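PDB 4QGL: acireductone dioxygenase from Bacillus anthracis, which probably oxidises an acireductone of the methionine salvage pathway with molecular oxygen, yielding products that depend on whether iron or nickel is bound. Local coordinates for residues F26-W37 against F130-S141. Residues are numbered along the deposited sequence; the frame is centred on the assembly and turned at random.
With CD (cadmium ion), chain C.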
loop_
_atom_site.group_PDB
_atom_site.type_symbol
_atom_site.label_atom_id
_atom_site.label_comp_id
_atom_site.label_asym_id
_atom_site.label_seq_id
_atom_site.Cartn_x
_atom_site.Cartn_y
_atom_site.Cartn_z
ATOM N N PHE A 26 5.231 14.154 8.279
ATOM C CA PHE A 26 5.002 14.571 6.897
ATOM C C PHE A 26 3.729 13.960 6.290
ATOM O O PHE A 26 2.919 14.666 5.718
ATOM C CB PHE A 26 6.234 14.268 6.050
ATOM C CG PHE A 26 6.057 14.575 4.612
ATOM C CD1 PHE A 26 6.348 15.836 4.116
ATOM C CD2 PHE A 26 5.587 13.615 3.749
ATOM C CE1 PHE A 26 6.188 16.133 2.773
ATOM C CE2 PHE A 26 5.408 13.904 2.411
ATOM C CZ PHE A 26 5.718 15.164 1.921
ATOM N N LEU A 27 3.548 12.658 6.444
ATOM C CA LEU A 27 2.367 11.977 5.922
ATOM C C LEU A 27 1.095 12.484 6.591
ATOM O O LEU A 27 0.047 12.591 5.961
ATOM C CB LEU A 27 2.505 10.469 6.101
ATOM C CG LEU A 27 3.617 9.867 5.248
ATOM C CD1 LEU A 27 3.919 8.430 5.629
ATOM C CD2 LEU A 27 3.278 9.963 3.769
ATOM N N GLN A 28 1.203 12.812 7.866
ATOM C CA GLN A 28 0.095 13.378 8.634
ATOM C C GLN A 28 -0.351 14.709 8.055
ATOM O O GLN A 28 -1.543 14.977 7.904
ATOM C CB GLN A 28 0.588 13.613 10.049
ATOM C CG GLN A 28 -0.462 13.673 11.131
ATOM C CD GLN A 28 -0.102 12.730 12.252
ATOM O OE1 GLN A 28 1.025 12.182 12.277
ATOM N NE2 GLN A 28 -1.063 12.491 13.174
ATOM N N GLU A 29 0.630 15.545 7.729
ATOM C CA GLU A 29 0.333 16.800 7.094
ATOM C C GLU A 29 -0.299 16.620 5.712
ATOM O O GLU A 29 -1.077 17.464 5.304
ATOM C CB GLU A 29 1.564 17.706 7.067
ATOM C CG GLU A 29 1.692 18.531 8.351
ATOM C CD GLU A 29 0.541 19.541 8.547
ATOM O OE1 GLU A 29 0.054 19.752 9.696
ATOM O OE2 GLU A 29 0.105 20.140 7.530
ATOM N N GLU A 30 -0.027 15.523 5.005
ATOM C CA GLU A 30 -0.658 15.316 3.673
ATOM C C GLU A 30 -1.972 14.544 3.693
ATOM O O GLU A 30 -2.546 14.294 2.656
ATOM C CB GLU A 30 0.283 14.614 2.709
ATOM C CG GLU A 30 1.641 15.292 2.500
ATOM C CD GLU A 30 1.580 16.741 2.014
ATOM O OE1 GLU A 30 0.523 17.140 1.497
ATOM O OE2 GLU A 30 2.587 17.480 2.169
ATOM N N GLY A 31 -2.434 14.162 4.873
ATOM C CA GLY A 31 -3.677 13.413 5.027
ATOM C C GLY A 31 -3.492 11.929 4.829
ATOM O O GLY A 31 -4.446 11.214 4.818
ATOM N N VAL A 32 -2.256 11.456 4.688
ATOM C CA VAL A 32 -1.992 10.034 4.417
ATOM C C VAL A 32 -1.793 9.256 5.741
ATOM O O VAL A 32 -0.815 9.438 6.458
ATOM C CB VAL A 32 -0.771 9.859 3.457
ATOM C CG1 VAL A 32 -0.587 8.415 3.000
ATOM C CG2 VAL A 32 -0.947 10.730 2.248
ATOM N N LEU A 33 -2.742 8.392 6.069
ATOM C CA LEU A 33 -2.607 7.579 7.270
ATOM C C LEU A 33 -1.501 6.592 7.081
ATOM O O LEU A 33 -1.412 5.941 6.051
ATOM C CB LEU A 33 -3.884 6.815 7.585
ATOM C CG LEU A 33 -3.885 5.971 8.897
ATOM C CD1 LEU A 33 -3.436 6.785 10.117
ATOM C CD2 LEU A 33 -5.263 5.367 9.172
ATOM N N TYR A 34 -0.644 6.494 8.065
ATOM C CA TYR A 34 0.390 5.515 8.020
ATOM C C TYR A 34 0.419 4.750 9.344
ATOM O O TYR A 34 0.231 5.325 10.409
ATOM C CB TYR A 34 1.724 6.173 7.681
ATOM C CG TYR A 34 2.859 5.200 7.715
ATOM C CD1 TYR A 34 2.776 3.975 7.053
ATOM C CD2 TYR A 34 4.021 5.485 8.425
ATOM C CE1 TYR A 34 3.806 3.048 7.117
ATOM C CE2 TYR A 34 5.080 4.576 8.482
ATOM C CZ TYR A 34 4.970 3.355 7.832
ATOM O OH TYR A 34 6.026 2.465 7.904
ATOM N N GLU A 35 0.579 3.439 9.275
ATOM C CA GLU A 35 0.658 2.622 10.473
ATOM C C GLU A 35 1.700 1.591 10.211
ATOM O O GLU A 35 1.882 1.175 9.057
ATOM C CB GLU A 35 -0.652 1.914 10.731
ATOM C CG GLU A 35 -1.832 2.828 11.026
ATOM C CD GLU A 35 -3.075 2.043 11.435
ATOM O OE1 GLU A 35 -4.168 2.654 11.609
ATOM O OE2 GLU A 35 -2.970 0.793 11.587
ATOM N N LYS A 36 2.385 1.184 11.267
ATOM C CA LYS A 36 3.309 0.084 11.158
ATOM C C LYS A 36 2.767 -1.067 12.001
ATOM O O LYS A 36 2.608 -0.929 13.225
ATOM C CB LYS A 36 4.721 0.516 11.593
ATOM C CG LYS A 36 5.861 -0.507 11.312
ATOM C CD LYS A 36 6.476 -0.353 9.896
ATOM C CE LYS A 36 7.208 -1.619 9.391
ATOM N NZ LYS A 36 7.462 -1.560 7.909
ATOM N N TRP A 37 2.433 -2.181 11.347
ATOM C CA TRP A 37 1.932 -3.367 12.049
ATOM C C TRP A 37 3.064 -4.343 12.264
ATOM O O TRP A 37 4.075 -4.323 11.533
ATOM C CB TRP A 37 0.864 -4.068 11.239
ATOM C CG TRP A 37 -0.325 -3.252 11.015
ATOM C CD1 TRP A 37 -0.622 -2.039 11.584
ATOM C CD2 TRP A 37 -1.427 -3.598 10.195
ATOM N NE1 TRP A 37 -1.856 -1.614 11.159
ATOM C CE2 TRP A 37 -2.371 -2.553 10.303
ATOM C CE3 TRP A 37 -1.717 -4.693 9.388
ATOM C CZ2 TRP A 37 -3.573 -2.577 9.632
ATOM C CZ3 TRP A 37 -2.893 -4.716 8.731
ATOM C CH2 TRP A 37 -3.820 -3.661 8.848
ATOM N N PHE A 130 5.074 13.302 -4.264
ATOM C CA PHE A 130 6.063 12.630 -3.466
ATOM C C PHE A 130 5.802 11.135 -3.549
ATOM O O PHE A 130 4.705 10.710 -3.889
ATOM C CB PHE A 130 6.044 13.137 -2.028
ATOM C CG PHE A 130 4.749 12.877 -1.301
ATOM C CD1 PHE A 130 3.777 13.870 -1.213
ATOM C CD2 PHE A 130 4.510 11.653 -0.703
ATOM C CE1 PHE A 130 2.586 13.638 -0.573
ATOM C CE2 PHE A 130 3.324 11.426 -0.022
ATOM C CZ PHE A 130 2.359 12.413 0.026
ATOM N N ASP A 131 6.843 10.348 -3.312
ATOM C CA ASP A 131 6.751 8.899 -3.309
ATOM C C ASP A 131 6.599 8.478 -1.877
ATOM O O ASP A 131 7.196 9.056 -1.001
ATOM C CB ASP A 131 8.059 8.243 -3.790
ATOM C CG ASP A 131 8.262 8.296 -5.293
ATOM O OD1 ASP A 131 7.313 8.621 -6.041
ATOM O OD2 ASP A 131 9.407 7.992 -5.712
ATOM N N VAL A 132 5.825 7.451 -1.635
ATOM C CA VAL A 132 5.981 6.714 -0.437
ATOM C C VAL A 132 6.429 5.364 -0.893
ATOM O O VAL A 132 5.747 4.700 -1.686
ATOM C CB VAL A 132 4.674 6.606 0.373
ATOM C CG1 VAL A 132 4.964 6.036 1.744
ATOM C CG2 VAL A 132 4.050 7.980 0.507
ATOM N N GLU A 133 7.572 4.949 -0.383
ATOM C CA GLU A 133 8.104 3.636 -0.693
ATOM C C GLU A 133 7.874 2.721 0.484
ATOM O O GLU A 133 8.318 3.005 1.596
ATOM C CB GLU A 133 9.590 3.724 -0.959
ATOM C CG GLU A 133 9.982 4.787 -1.978
ATOM C CD GLU A 133 11.474 5.045 -1.919
ATOM O OE1 GLU A 133 12.099 4.638 -0.918
ATOM O OE2 GLU A 133 12.061 5.654 -2.842
ATOM N N LEU A 134 7.228 1.601 0.216
ATOM C CA LEU A 134 6.688 0.808 1.286
ATOM C C LEU A 134 7.468 -0.465 1.530
ATOM O O LEU A 134 7.880 -1.123 0.577
ATOM C CB LEU A 134 5.242 0.439 0.943
ATOM C CG LEU A 134 4.319 1.607 0.635
ATOM C CD1 LEU A 134 2.972 1.074 0.220
ATOM C CD2 LEU A 134 4.177 2.527 1.826
ATOM N N GLU A 135 7.637 -0.824 2.805
ATOM C CA GLU A 135 8.270 -2.087 3.170
ATOM C C GLU A 135 7.247 -2.977 3.832
ATOM O O GLU A 135 6.210 -2.513 4.306
ATOM C CB GLU A 135 9.447 -1.832 4.099
ATOM C CG GLU A 135 10.612 -1.077 3.445
ATOM C CD GLU A 135 11.550 -2.024 2.751
ATOM O OE1 GLU A 135 11.281 -3.216 2.888
ATOM O OE2 GLU A 135 12.528 -1.623 2.092
ATOM N N PRO A 136 7.505 -4.285 3.853
ATOM C CA PRO A 136 6.537 -5.108 4.562
ATOM C C PRO A 136 6.280 -4.592 5.954
ATOM O O PRO A 136 7.172 -4.053 6.564
ATOM C CB PRO A 136 7.212 -6.476 4.606
ATOM C CG PRO A 136 8.046 -6.493 3.339
ATOM C CD PRO A 136 8.527 -5.086 3.146
ATOM N N GLY A 137 5.051 -4.716 6.433
ATOM C CA GLY A 137 4.701 -4.211 7.768
ATOM C C GLY A 137 4.091 -2.825 7.699
ATOM O O GLY A 137 3.659 -2.285 8.729
ATOM N N ASP A 138 4.015 -2.297 6.474
ATOM C CA ASP A 138 3.550 -0.944 6.207
ATOM C C ASP A 138 2.077 -0.911 5.838
ATOM O O ASP A 138 1.704 -1.508 4.852
ATOM C CB ASP A 138 4.330 -0.383 5.008
ATOM C CG ASP A 138 5.637 0.304 5.407
ATOM O OD1 ASP A 138 5.927 0.379 6.617
ATOM O OD2 ASP A 138 6.390 0.792 4.520
ATOM N N LEU A 139 1.224 -0.204 6.585
ATOM C CA LEU A 139 -0.142 0.087 6.122
ATOM C C LEU A 139 -0.249 1.534 5.815
ATOM O O LEU A 139 0.128 2.348 6.649
ATOM C CB LEU A 139 -1.216 -0.248 7.139
ATOM C CG LEU A 139 -2.622 0.106 6.602
ATOM C CD1 LEU A 139 -3.593 -0.974 6.903
ATOM C CD2 LEU A 139 -3.144 1.428 7.109
ATOM N N ILE A 140 -0.822 1.807 4.633
ATOM C CA ILE A 140 -0.984 3.168 4.140
ATOM C C ILE A 140 -2.400 3.394 3.695
ATOM O O ILE A 140 -3.000 2.489 3.113
ATOM C CB ILE A 140 -0.033 3.509 2.956
ATOM C CG1 ILE A 140 -0.249 4.954 2.547
ATOM C CG2 ILE A 140 -0.238 2.632 1.727
ATOM C CD1 ILE A 140 0.669 5.377 1.459
ATOM N N SER A 141 -2.952 4.578 3.972
ATOM C CA SER A 141 -4.244 4.931 3.390
ATOM C C SER A 141 -4.146 6.213 2.606
ATOM O O SER A 141 -3.780 7.271 3.121
ATOM C CB SER A 141 -5.401 5.054 4.395
ATOM O OG SER A 141 -6.569 5.551 3.715
HETATM CD CD CD C . 13.093 -3.770 1.452
HETATM O O HOH W 1 -6.289 8.575 4.346
#
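Tyr34 swings CG trans to the backbone nitrogen (chi1 176°), Lys36 shares that placement, and a bend at chi2 of Lys36 (87°) turns its otherwise extended chain toward Asp138, so that phenol and ammonium meet at one oxygen, Asp138 OD1. Tyr34 OH donates to Asp138 OD1 at 2.5 Å, the oxygen lying at the ring edge and the carboxylate standing almost perpendicular to the ring. Lys36 NZ makes a salt bridge to Asp138 OD1 at 2.8 Å, coming from above the carboxylate plane, and also donates to the carbonyl of Pro136 in the type II turn. The other oxygen, Asp138 OD2, accepts the backbone N-H of Glu135 at 2.7 Å, spanning the turn from its first residue to its last; Glu135 grips a cadmium ion together with Gly1 and His117.

The backbone frame is strand 33-36, an outermost strand of one cupin sheet, paired antiparallel with 138-141. On the face carrying Glu35 and Leu139, Leu139 CB sits over the Trp37 indole, whose NE1 bonds Glu35 OE2 in the ring plane at 2.7 Å. At the far end, helix 20-29 reaches strand 129-134 of the other sheet: the Phe26 edge meets the Phe130 face in a T-shaped stack, planes at 83°.

Buried Asp138 thus takes three donors on its two oxygens, an environment that would probably keep it ionised and hold its carboxylate in one orientation.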